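Local coordinates for guanosine-3',5'-bis(diphosphate) 3'-pyrophosphohydrolase MESH1 (Drosophila melanogaster, PDB 3NQW), which hydrolyses the alarmone ppGpp to GDP and diphosphate with the help of manganese, and takes part in the starvation response of the fly, at residues Asp126-Leu131 against Glu171-Arg176. Numbering follows the deposited sequence.
Sequences DNLRDL and EIFRQR
Leu128 packs its CB against the CD1 methyl of Ile172 (4.0 Å) and its own CD1 obliquely against the Phe173 ring, whose CE1 lies 3.7 Å away and whose CZ is only slightly farther. The side chains of Leu128 and Phe173 cross at about a right angle. In Ile172 both branches work: with CG1 beside the backbone N (chi1 -61°), CD1 reaches on to Arg129 CG at 3.8 Å, while CG2 packs on Leu128 CB and CD1. Arg129 takes part through its CG methylene, and its chain, extended from CG to NE, ends in a salt bridge between its guanidinium and Glu47. Cutting Ile172 back to an alanine would remove both CD1 and CG2, and is likely to leave Leu128 CB and Arg129 CG without this apolar partner, opening a gap between the two helices. The axes of segments 126-131 and 171-176 come within 11.0 Å at 30°; Ile172 also touches Leu125, while Tyr147 of helix 141-158 packs on Leu128. The contact packs the last helix, 163-176, on helix 114-133, which carries the manganese ligand Asp123 of the HD domain. Its close contacts are all between carbon atoms, so the fit rests chiefly on burial and shape.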
loop_
_atom_site.group_PDB
_atom_site.type_symbol
_atom_site.label_atom_id
_atom_site.label_comp_id
_atom_site.label_asym_id
_atom_site.label_seq_id
_atom_site.Cartn_x
_atom_site.Cartn_y
_atom_site.Cartn_z
ATOM N N ASP A 126 10.367 -11.782 3.855
ATOM C CA ASP A 126 8.969 -11.561 4.198
ATOM C C ASP A 126 8.179 -12.869 4.259
ATOM O O ASP A 126 7.589 -13.201 5.286
ATOM C CB ASP A 126 8.299 -10.607 3.204
ATOM C CG ASP A 126 6.827 -10.388 3.519
ATOM O OD1 ASP A 126 6.514 -9.846 4.604
ATOM O OD2 ASP A 126 5.977 -10.765 2.685
ATOM N N ASN A 127 8.164 -13.615 3.163
ATOM C CA ASN A 127 7.428 -14.869 3.139
ATOM C C ASN A 127 7.803 -15.758 4.309
ATOM O O ASN A 127 6.932 -16.241 5.024
ATOM C CB ASN A 127 7.678 -15.605 1.825
ATOM C CG ASN A 127 7.014 -14.933 0.649
ATOM O OD1 ASN A 127 7.541 -14.948 -0.467
ATOM N ND2 ASN A 127 5.841 -14.346 0.883
ATOM N N LEU A 128 9.098 -15.969 4.509
ATOM C CA LEU A 128 9.550 -16.811 5.604
ATOM C C LEU A 128 8.972 -16.351 6.926
ATOM O O LEU A 128 8.397 -17.141 7.671
ATOM C CB LEU A 128 11.070 -16.813 5.688
ATOM C CG LEU A 128 11.758 -17.655 4.614
ATOM C CD1 LEU A 128 13.230 -17.777 4.946
ATOM C CD2 LEU A 128 11.125 -19.036 4.552
ATOM N N ARG A 129 9.136 -15.068 7.210
ATOM C CA ARG A 129 8.608 -14.499 8.428
ATOM C C ARG A 129 7.169 -14.931 8.634
ATOM O O ARG A 129 6.741 -15.169 9.759
ATOM C CB ARG A 129 8.695 -12.986 8.362
ATOM C CG ARG A 129 10.099 -12.486 8.576
ATOM C CD ARG A 129 10.170 -11.026 8.277
ATOM N NE ARG A 129 11.326 -10.397 8.884
ATOM C CZ ARG A 129 11.744 -9.182 8.566
ATOM N NH1 ARG A 129 11.093 -8.485 7.639
ATOM N NH2 ARG A 129 12.796 -8.663 9.180
ATOM N N ASP A 130 6.426 -15.042 7.542
ATOM C CA ASP A 130 5.027 -15.449 7.604
ATOM C C ASP A 130 4.815 -16.946 7.800
ATOM O O ASP A 130 3.753 -17.360 8.256
ATOM C CB ASP A 130 4.301 -15.013 6.330
ATOM C CG ASP A 130 3.569 -13.711 6.495
ATOM O OD1 ASP A 130 4.213 -12.697 6.852
ATOM O OD2 ASP A 130 2.341 -13.704 6.268
ATOM N N LEU A 131 5.820 -17.749 7.459
ATOM C CA LEU A 131 5.716 -19.202 7.578
ATOM C C LEU A 131 5.992 -19.731 8.985
ATOM O O LEU A 131 5.673 -20.880 9.304
ATOM C CB LEU A 131 6.670 -19.867 6.589
ATOM C CG LEU A 131 6.055 -20.959 5.720
ATOM C CD1 LEU A 131 5.007 -20.350 4.818
ATOM C CD2 LEU A 131 7.143 -21.623 4.907
ATOM N N GLU A 171 18.873 -15.659 10.586
ATOM C CA GLU A 171 18.205 -15.703 11.868
ATOM C C GLU A 171 17.018 -16.647 11.826
ATOM O O GLU A 171 16.732 -17.339 12.799
ATOM C CB GLU A 171 17.759 -14.299 12.260
ATOM C CG GLU A 171 18.922 -13.458 12.733
ATOM C CD GLU A 171 19.554 -14.046 13.989
ATOM O OE1 GLU A 171 19.037 -13.778 15.099
ATOM O OE2 GLU A 171 20.548 -14.801 13.859
ATOM N N ILE A 172 16.334 -16.666 10.687
ATOM C CA ILE A 172 15.173 -17.524 10.483
ATOM C C ILE A 172 15.615 -18.962 10.191
ATOM O O ILE A 172 14.903 -19.909 10.510
ATOM C CB ILE A 172 14.294 -16.982 9.321
ATOM C CG1 ILE A 172 13.798 -15.573 9.674
ATOM C CG2 ILE A 172 13.115 -17.903 9.071
ATOM C CD1 ILE A 172 12.976 -14.898 8.585
ATOM N N PHE A 173 16.802 -19.119 9.610
ATOM C CA PHE A 173 17.322 -20.435 9.276
ATOM C C PHE A 173 17.962 -21.151 10.466
ATOM O O PHE A 173 17.832 -22.370 10.589
ATOM C CB PHE A 173 18.346 -20.341 8.136
ATOM C CG PHE A 173 17.765 -19.918 6.803
ATOM C CD1 PHE A 173 16.579 -20.471 6.324
ATOM C CD2 PHE A 173 18.446 -19.010 5.999
ATOM C CE1 PHE A 173 16.085 -20.128 5.066
ATOM C CE2 PHE A 173 17.960 -18.665 4.746
ATOM C CZ PHE A 173 16.779 -19.226 4.280
ATOM N N ARG A 174 18.658 -20.423 11.339
ATOM C CA ARG A 174 19.285 -21.072 12.494
ATOM C C ARG A 174 18.289 -21.349 13.615
ATOM O O ARG A 174 18.476 -22.296 14.376
ATOM C CB ARG A 174 20.470 -20.250 13.020
ATOM C CG ARG A 174 20.131 -18.850 13.459
ATOM C CD ARG A 174 21.396 -18.100 13.864
ATOM N NE ARG A 174 22.492 -18.297 12.896
ATOM C CZ ARG A 174 23.243 -17.317 12.395
ATOM N NH1 ARG A 174 23.015 -16.065 12.762
ATOM N NH2 ARG A 174 24.223 -17.585 11.540
ATOM N N GLN A 175 17.240 -20.527 13.712
ATOM C CA GLN A 175 16.192 -20.707 14.724
ATOM C C GLN A 175 15.455 -21.998 14.420
ATOM O O GLN A 175 15.040 -22.722 15.325
ATOM C CB GLN A 175 15.164 -19.572 14.681
ATOM C CG GLN A 175 15.532 -18.287 15.412
ATOM C CD GLN A 175 14.326 -17.350 15.550
ATOM O OE1 GLN A 175 13.822 -16.808 14.554
ATOM N NE2 GLN A 175 13.852 -17.165 16.788
ATOM N N ARG A 176 15.275 -22.264 13.131
ATOM C CA ARG A 176 14.595 -23.469 12.692
ATOM C C ARG A 176 15.521 -24.664 12.876
ATOM O O ARG A 176 15.145 -25.657 13.485
ATOM C CB ARG A 176 14.182 -23.338 11.223
ATOM C CG ARG A 176 12.996 -22.412 10.994
ATOM C CD ARG A 176 11.675 -23.105 11.299
ATOM N NE ARG A 176 10.672 -22.165 11.799
ATOM C CZ ARG A 176 9.393 -22.470 11.979
ATOM N NH1 ARG A 176 8.957 -23.694 11.693
ATOM N NH2 ARG A 176 8.558 -21.554 12.453
#